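Local coordinates for mucus binding protein (Lactobacillus reuteri, PDB 3I57) that probably attaches to mucus as part of a cell-wall-anchored surface protein and, through repeats like this one, also binds immunoglobulins, at residues 5-9 with 31-35; 93-97 with 167-173. One frame throughout, in Å; residues are numbered along the deposited sequence.

From the N terminus, the chain runs out along strand 2-10 and back along strand 15-24, and contact 1 closes this first excursion where the loop leading to helix 35-43 returns over residues 5-9. Contact 2 opens only after contact 1 has closed, so the two neither nest nor cross. It spans a much longer excursion, bringing the end of strand 162-168 and the turn after it back to strand 93-104. Contact 1 belongs to the mucin-binding domain and contact 2 to the Muc B2-like domain. Their centres lie about 50 Å apart in this elongated repeat, but one sheet reaches both: strand 2-10 pairs with 67-80, which pairs with 112-127, a neighbour of 93-104.

Contact 1. Residues 5-9 with 31-35; sequences HVQYI and PYSTA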
ATOM      1  N   HIS A   5       5.850  17.087 -32.153  1.00  7.73           N
ATOM      2  CA  HIS A   5       6.283  16.828 -30.778  1.00  7.52           C
ATOM      3  C   HIS A   5       5.446  15.700 -30.238  1.00  7.47           C
ATOM      4  O   HIS A   5       4.237  15.795 -30.211  1.00  7.43           O
ATOM      5  CB  HIS A   5       6.049  18.089 -29.916  1.00  7.10           C
ATOM      6  CG  HIS A   5       6.565  19.339 -30.548  1.00  5.77           C
ATOM      7  ND1 HIS A   5       7.912  19.650 -30.577  1.00  8.95           N
ATOM      8  CD2 HIS A   5       5.931  20.335 -31.201  1.00  5.79           C
ATOM      9  CE1 HIS A   5       8.080  20.797 -31.212  1.00  8.69           C
ATOM     10  NE2 HIS A   5       6.893  21.238 -31.600  1.00  7.81           N
ATOM     11  N   VAL A   6       6.082  14.638 -29.770  1.00  7.88           N
ATOM     12  CA  VAL A   6       5.310  13.526 -29.230  1.00  7.06           C
ATOM     13  C   VAL A   6       5.513  13.504 -27.734  1.00  6.57           C
ATOM     14  O   VAL A   6       6.637  13.406 -27.261  1.00  6.55           O
ATOM     15  CB  VAL A   6       5.769  12.190 -29.820  1.00  7.00           C
ATOM     16  CG1 VAL A   6       4.918  11.062 -29.251  1.00  5.88           C
ATOM     17  CG2 VAL A   6       5.689  12.235 -31.338  1.00  5.34           C
ATOM     18  N   GLN A   7       4.420  13.605 -26.986  1.00  5.70           N
ATOM     19  CA  GLN A   7       4.538  13.862 -25.548  1.00  5.68           C
ATOM     20  C   GLN A   7       4.071  12.640 -24.785  1.00  4.84           C
ATOM     21  O   GLN A   7       2.937  12.220 -24.932  1.00  6.37           O
ATOM     22  CB  GLN A   7       3.707  15.102 -25.160  1.00  4.85           C
ATOM     23  CG  GLN A   7       4.238  16.367 -25.881  1.00  4.00           C
ATOM     24  CD  GLN A   7       3.258  17.523 -25.854  1.00  7.34           C
ATOM     25  OE1 GLN A   7       3.612  18.685 -25.546  1.00 11.79           O
ATOM     26  NE2 GLN A   7       2.031  17.230 -26.174  1.00  7.01           N
ATOM     27  N   TYR A   8       4.955  12.095 -23.969  1.00  5.43           N
ATOM     28  CA  TYR A   8       4.641  10.928 -23.136  1.00  4.98           C
ATOM     29  C   TYR A   8       4.150  11.404 -21.758  1.00  4.89           C
ATOM     30  O   TYR A   8       4.860  12.133 -21.059  1.00  6.30           O
ATOM     31  CB  TYR A   8       5.870  10.014 -23.035  1.00  4.03           C
ATOM     32  CG  TYR A   8       6.165   9.351 -24.342  1.00  5.10           C
ATOM     33  CD1 TYR A   8       6.882  10.031 -25.322  1.00  5.68           C
ATOM     34  CD2 TYR A   8       5.653   8.096 -24.651  1.00  6.77           C
ATOM     35  CE1 TYR A   8       7.124   9.475 -26.546  1.00  4.85           C
ATOM     36  CE2 TYR A   8       5.895   7.508 -25.896  1.00  6.68           C
ATOM     37  CZ  TYR A   8       6.630   8.222 -26.842  1.00  7.72           C
ATOM     38  OH  TYR A   8       6.900   7.682 -28.075  1.00  8.04           O
ATOM     39  N   ILE A   9       2.931  11.015 -21.392  1.00  5.42           N
ATOM     40  CA  ILE A   9       2.235  11.628 -20.253  1.00  6.46           C
ATOM     41  C   ILE A   9       1.803  10.609 -19.201  1.00  6.03           C
ATOM     42  O   ILE A   9       1.279   9.563 -19.563  1.00  5.92           O
ATOM     43  CB  ILE A   9       0.937  12.320 -20.722  1.00  6.19           C
ATOM     44  CG1 ILE A   9       1.227  13.400 -21.778  1.00  7.13           C
ATOM     45  CG2 ILE A   9       0.199  12.960 -19.531  1.00  7.68           C
ATOM     46  CD1 ILE A   9       2.307  14.294 -21.361  1.00  9.56           C
ATOM     47  N   PRO A  31       8.444   9.940 -39.737  1.00  7.21           N
ATOM     48  CA  PRO A  31       9.154   8.676 -39.568  1.00  7.57           C
ATOM     49  C   PRO A  31       9.347   8.373 -38.105  1.00  8.40           C
ATOM     50  O   PRO A  31      10.461   8.492 -37.575  1.00  7.99           O
ATOM     51  CB  PRO A  31      10.500   8.916 -40.274  1.00  7.93           C
ATOM     52  CG  PRO A  31      10.702  10.394 -40.184  1.00  7.64           C
ATOM     53  CD  PRO A  31       9.337  11.026 -40.186  1.00  5.73           C
ATOM     54  N   TYR A  32       8.247   8.019 -37.443  1.00  8.25           N
ATOM     55  CA  TYR A  32       8.256   7.793 -36.006  1.00  8.95           C
ATOM     56  C   TYR A  32       7.241   6.718 -35.669  1.00  8.82           C
ATOM     57  O   TYR A  32       6.160   6.620 -36.295  1.00  9.04           O
ATOM     58  CB  TYR A  32       7.852   9.091 -35.284  1.00  8.16           C
ATOM     59  CG  TYR A  32       7.982   9.092 -33.779  1.00  7.97           C
ATOM     60  CD1 TYR A  32       9.179   9.458 -33.166  1.00  6.22           C
ATOM     61  CD2 TYR A  32       6.892   8.784 -32.972  1.00  8.24           C
ATOM     62  CE1 TYR A  32       9.315   9.480 -31.788  1.00  9.31           C
ATOM     63  CE2 TYR A  32       7.005   8.801 -31.607  1.00  7.72           C
ATOM     64  CZ  TYR A  32       8.208   9.166 -31.011  1.00  9.50           C
ATOM     65  OH  TYR A  32       8.278   9.165 -29.649  1.00  9.08           O
ATOM     66  N   SER A  33       7.595   5.948 -34.651  1.00  9.24           N
ATOM     67  CA  SER A  33       6.673   5.022 -34.005  1.00  9.14           C
ATOM     68  C   SER A  33       6.739   5.227 -32.499  1.00  9.12           C
ATOM     69  O   SER A  33       7.809   5.484 -31.938  1.00  9.87           O
ATOM     70  CB  SER A  33       7.057   3.580 -34.310  1.00  9.48           C
ATOM     71  OG  SER A  33       6.496   2.689 -33.362  1.00  9.69           O
ATOM     72  N   THR A  34       5.598   5.101 -31.852  1.00  7.90           N
ATOM     73  CA  THR A  34       5.528   5.220 -30.405  1.00  7.82           C
ATOM     74  C   THR A  34       5.943   3.922 -29.726  1.00  7.96           C
ATOM     75  O   THR A  34       5.942   3.848 -28.499  1.00  8.26           O
ATOM     76  CB  THR A  34       4.097   5.525 -29.970  1.00  7.41           C
ATOM     77  OG1 THR A  34       3.230   4.524 -30.549  1.00  8.05           O
ATOM     78  CG2 THR A  34       3.682   6.978 -30.420  1.00  6.33           C
ATOM     79  N   ALA A  35       6.314   2.906 -30.511  1.00  8.96           N
ATOM     80  CA  ALA A  35       6.562   1.577 -29.917  1.00  9.93           C
ATOM     81  C   ALA A  35       7.681   1.520 -28.881  1.00  9.57           C
ATOM     82  O   ALA A  35       7.486   0.956 -27.788  1.00 10.08           O
ATOM     83  CB  ALA A  35       6.774   0.484 -31.014  1.00  9.90           C
TER
HETATM   84  O   HOH W   1       8.854   5.685 -29.471  1.00 10.50           O
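Val-6 and Thr-34 mark the closest backbone approach, CA to CA 8.4 Å, so residues 5-9 of strand 2-10 and the irregular segment 31-35 meet through side chains rather than as paired strands. The arrangement belongs to the beta-grasp fold of the mucin-binding domain, a mixed sheet grasping helix 35-43; residues 31-35 lead into that helix. Tyr-32, its CG anti to the backbone N (chi1 -172°), reaches across to the strand and offers one ring face to Val-6. The CG2 methyl of Val-6 makes a CH-pi contact there, 4.1 Å from the centroid of the Tyr-32 ring and displaced toward its rim. Beside it the two phenol groups converge, Tyr-8 OH and Tyr-32 OH sitting at a hydrogen-bonding distance of 2.6 Å. Tyr-32 OH lies at the edge of the Tyr-8 ring, in its plane, and is bonded to Asp-20 on strand 15-24. Phe-41 of the helix meets the Tyr-8 ring, while Thr-34 turns its hydroxyl to Asp-51. Ser-33 OG accepts the capping bond from Ala-35 N (2.9 Å, 161°) as the helix begins. A water links the segments again, 3.1 Å from Tyr-8 OH and donating to Ser-33 O at 2.7 Å.

Contact 2. Residues 93-97 with 167-173; sequences TKTLT and SNSDAEQ
Ser-167 meets Leu-96 near the end of strand 162-168, its CB 3.7 Å from Leu-96 CD1, while its hydroxyl bonds to Tyr-145. At Asn-168 the chain enters a type I beta turn, closed by Ala-171 N donating to Asn-168 O at 3.1 Å. The turn holds out carbonyls to Lys-94, whose side chain, bent at chi3 (129°), carries its ammonium group to them. Ser-169 O comes first, accepting from Lys-94 NZ at 2.8 Å. Past Asp-170, Ala-171 O accepts from Lys-94 NZ at 2.7 Å. In both bonds the nitrogen stands above the carbonyl plane, with a C=O...N angle of 144°. Ala-171 CB also rests against Leu-96 CD1 at 3.8 Å, so this residue serves both polar and apolar halves of the contact. Glu-172 curls its carboxylate back toward the lysine, but OE1 stays 4.3 Å from Lys-94 NZ, beyond a salt bridge; a water accepting from NZ and donating to OE1 spans the interval. Glu-172 O lies 3.5 Å from Leu-96 CD2, the other methyl of the fork. At Gln-173 the backbones draw closest, its CA 5.5 Å from that of Leu-96. The Muc B2-like domain shares the ubiquitin-like clan of the first domain, consistent with a second beta-grasp-like unit. Here the turn lies against strand 93-104, which runs between strands 112-127 and 176-183; Phe-120 of strand 112-127 touches Leu-96 and Ser-169, and Trp-138 touches Lys-94 and Ser-169.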
ATOM      1  N   THR A  93       0.534  -6.376   7.575  1.00  8.77           N
ATOM      2  CA  THR A  93       0.360  -7.102   8.813  1.00  8.66           C
ATOM      3  C   THR A  93       0.446  -6.167  10.003  1.00  9.02           C
ATOM      4  O   THR A  93       1.055  -5.105   9.919  1.00  9.61           O
ATOM      5  CB  THR A  93       1.425  -8.210   8.966  1.00  7.76           C
ATOM      6  OG1 THR A  93       2.747  -7.643   8.886  1.00 11.24           O
ATOM      7  CG2 THR A  93       1.255  -9.230   7.861  1.00  9.41           C
ATOM      8  N   LYS A  94      -0.193  -6.532  11.108  1.00  8.99           N
ATOM      9  CA  LYS A  94       0.094  -5.841  12.361  1.00  9.04           C
ATOM     10  C   LYS A  94      -0.091  -6.821  13.505  1.00  9.51           C
ATOM     11  O   LYS A  94      -0.935  -7.706  13.425  1.00 10.15           O
ATOM     12  CB  LYS A  94      -0.730  -4.546  12.512  1.00 10.29           C
ATOM     13  CG  LYS A  94      -1.887  -4.566  13.492  1.00 13.22           C
ATOM     14  CD  LYS A  94      -2.546  -3.203  13.567  1.00 10.77           C
ATOM     15  CE  LYS A  94      -4.046  -3.362  13.375  1.00 12.26           C
ATOM     16  NZ  LYS A  94      -4.760  -2.119  13.719  1.00 14.20           N
ATOM     17  N   THR A  95       0.713  -6.665  14.551  1.00  8.82           N
ATOM     18  CA  THR A  95       0.634  -7.557  15.702  1.00  8.28           C
ATOM     19  C   THR A  95       0.346  -6.715  16.951  1.00  7.88           C
ATOM     20  O   THR A  95       1.024  -5.710  17.213  1.00  7.42           O
ATOM     21  CB  THR A  95       1.928  -8.375  15.832  1.00  8.57           C
ATOM     22  OG1 THR A  95       2.089  -9.200  14.663  1.00  9.88           O
ATOM     23  CG2 THR A  95       1.914  -9.266  17.094  1.00  8.55           C
ATOM     24  N   LEU A  96      -0.707  -7.083  17.680  1.00  7.31           N
ATOM     25  CA  LEU A  96      -1.058  -6.395  18.914  1.00  6.69           C
ATOM     26  C   LEU A  96      -0.762  -7.296  20.116  1.00  6.92           C
ATOM     27  O   LEU A  96      -0.802  -8.522  20.004  1.00  7.46           O
ATOM     28  CB  LEU A  96      -2.542  -6.036  18.948  1.00  6.27           C
ATOM     29  CG  LEU A  96      -3.113  -5.211  17.797  1.00  8.29           C
ATOM     30  CD1 LEU A  96      -4.564  -4.836  18.136  1.00  8.17           C
ATOM     31  CD2 LEU A  96      -2.284  -3.953  17.623  1.00  9.93           C
ATOM     32  N   THR A  97      -0.507  -6.674  21.264  1.00  7.08           N
ATOM     33  CA  THR A  97      -0.127  -7.416  22.453  1.00  8.07           C
ATOM     34  C   THR A  97      -1.097  -7.146  23.601  1.00  8.35           C
ATOM     35  O   THR A  97      -1.421  -5.991  23.910  1.00  8.18           O
ATOM     36  CB  THR A  97       1.307  -7.030  22.914  1.00  8.48           C
ATOM     37  OG1 THR A  97       2.239  -7.371  21.895  1.00  7.95           O
ATOM     38  CG2 THR A  97       1.702  -7.754  24.208  1.00  9.07           C
ATOM     39  N   SER A 167      -9.089  -8.429  20.326  1.00  7.96           N
ATOM     40  CA  SER A 167      -8.932  -7.064  19.814  1.00  7.37           C
ATOM     41  C   SER A 167      -9.627  -6.929  18.457  1.00  7.66           C
ATOM     42  O   SER A 167      -9.647  -7.867  17.654  1.00  8.35           O
ATOM     43  CB  SER A 167      -7.462  -6.672  19.642  1.00  7.25           C
ATOM     44  OG  SER A 167      -6.805  -6.410  20.882  1.00  8.51           O
ATOM     45  N   ASN A 168     -10.168  -5.752  18.200  1.00  7.38           N
ATOM     46  CA  ASN A 168     -10.757  -5.413  16.906  1.00  6.87           C
ATOM     47  C   ASN A 168      -9.653  -4.937  15.977  1.00  7.67           C
ATOM     48  O   ASN A 168      -8.636  -4.475  16.444  1.00  7.92           O
ATOM     49  CB  ASN A 168     -11.811  -4.336  17.085  1.00  6.93           C
ATOM     50  CG  ASN A 168     -12.990  -4.812  17.896  1.00  7.89           C
ATOM     51  OD1 ASN A 168     -13.337  -5.992  17.839  1.00 11.36           O
ATOM     52  ND2 ASN A 168     -13.611  -3.906  18.670  1.00 11.56           N
ATOM     53  N   SER A 169      -9.861  -5.042  14.662  1.00  8.18           N
ATOM     54  CA  SER A 169      -8.788  -4.732  13.706  1.00  7.65           C
ATOM     55  C   SER A 169      -8.455  -3.236  13.631  1.00  7.45           C
ATOM     56  O   SER A 169      -7.376  -2.887  13.128  1.00  6.99           O
ATOM     57  CB  SER A 169      -9.146  -5.261  12.315  1.00  7.71           C
ATOM     58  OG  SER A 169     -10.272  -4.544  11.802  1.00  9.34           O
ATOM     59  N   ASP A 170      -9.341  -2.380  14.164  1.00  7.29           N
ATOM     60  CA  ASP A 170      -9.068  -0.937  14.248  1.00  8.10           C
ATOM     61  C   ASP A 170      -8.193  -0.539  15.433  1.00  8.30           C
ATOM     62  O   ASP A 170      -7.758   0.613  15.524  1.00  7.84           O
ATOM     63  CB  ASP A 170     -10.346  -0.083  14.188  1.00  8.62           C
ATOM     64  CG  ASP A 170     -11.343  -0.388  15.317  1.00  9.30           C
ATOM     65  OD1 ASP A 170     -11.172  -1.348  16.085  1.00 10.41           O
ATOM     66  OD2 ASP A 170     -12.302   0.371  15.432  1.00 14.01           O
ATOM     67  N   ALA A 171      -7.901  -1.477  16.332  1.00  7.66           N
ATOM     68  CA  ALA A 171      -7.112  -1.131  17.512  1.00  7.21           C
ATOM     69  C   ALA A 171      -5.650  -0.926  17.163  1.00  7.72           C
ATOM     70  O   ALA A 171      -5.097  -1.668  16.340  1.00  7.24           O
ATOM     71  CB  ALA A 171      -7.230  -2.202  18.625  1.00  7.49           C
ATOM     72  N   GLU A 172      -5.050   0.083  17.772  1.00  7.13           N
ATOM     73  CA  GLU A 172      -3.629   0.347  17.559  1.00  8.28           C
ATOM     74  C   GLU A 172      -2.790  -0.353  18.634  1.00  8.79           C
ATOM     75  O   GLU A 172      -1.603  -0.585  18.440  1.00  8.46           O
ATOM     76  CB  GLU A 172      -3.352   1.836  17.528  1.00  8.82           C
ATOM     77  CG  GLU A 172      -1.921   2.191  17.069  1.00 12.66           C
ATOM     78  CD  GLU A 172      -1.626   1.760  15.623  1.00 15.07           C
ATOM     79  OE1 GLU A 172      -2.576   1.410  14.873  1.00 11.84           O
ATOM     80  OE2 GLU A 172      -0.428   1.803  15.238  1.00 20.10           O
ATOM     81  N   GLN A 173      -3.393  -0.680  19.775  1.00  8.34           N
ATOM     82  CA  GLN A 173      -2.673  -1.502  20.755  1.00  9.15           C
ATOM     83  C   GLN A 173      -3.646  -2.482  21.353  1.00  8.63           C
ATOM     84  O   GLN A 173      -4.856  -2.227  21.350  1.00  7.71           O
ATOM     85  CB  GLN A 173      -2.076  -0.637  21.860  1.00 10.07           C
ATOM     86  CG  GLN A 173      -3.139   0.112  22.664  1.00 13.62           C
ATOM     87  CD  GLN A 173      -2.552   1.308  23.401  1.00 20.27           C
ATOM     88  OE1 GLN A 173      -2.077   2.260  22.764  1.00 20.80           O
ATOM     89  NE2 GLN A 173      -2.566   1.261  24.743  1.00 18.69           N
TER
HETATM   90  O   HOH W   2      -3.240  -0.121  12.303  1.00 25.51           O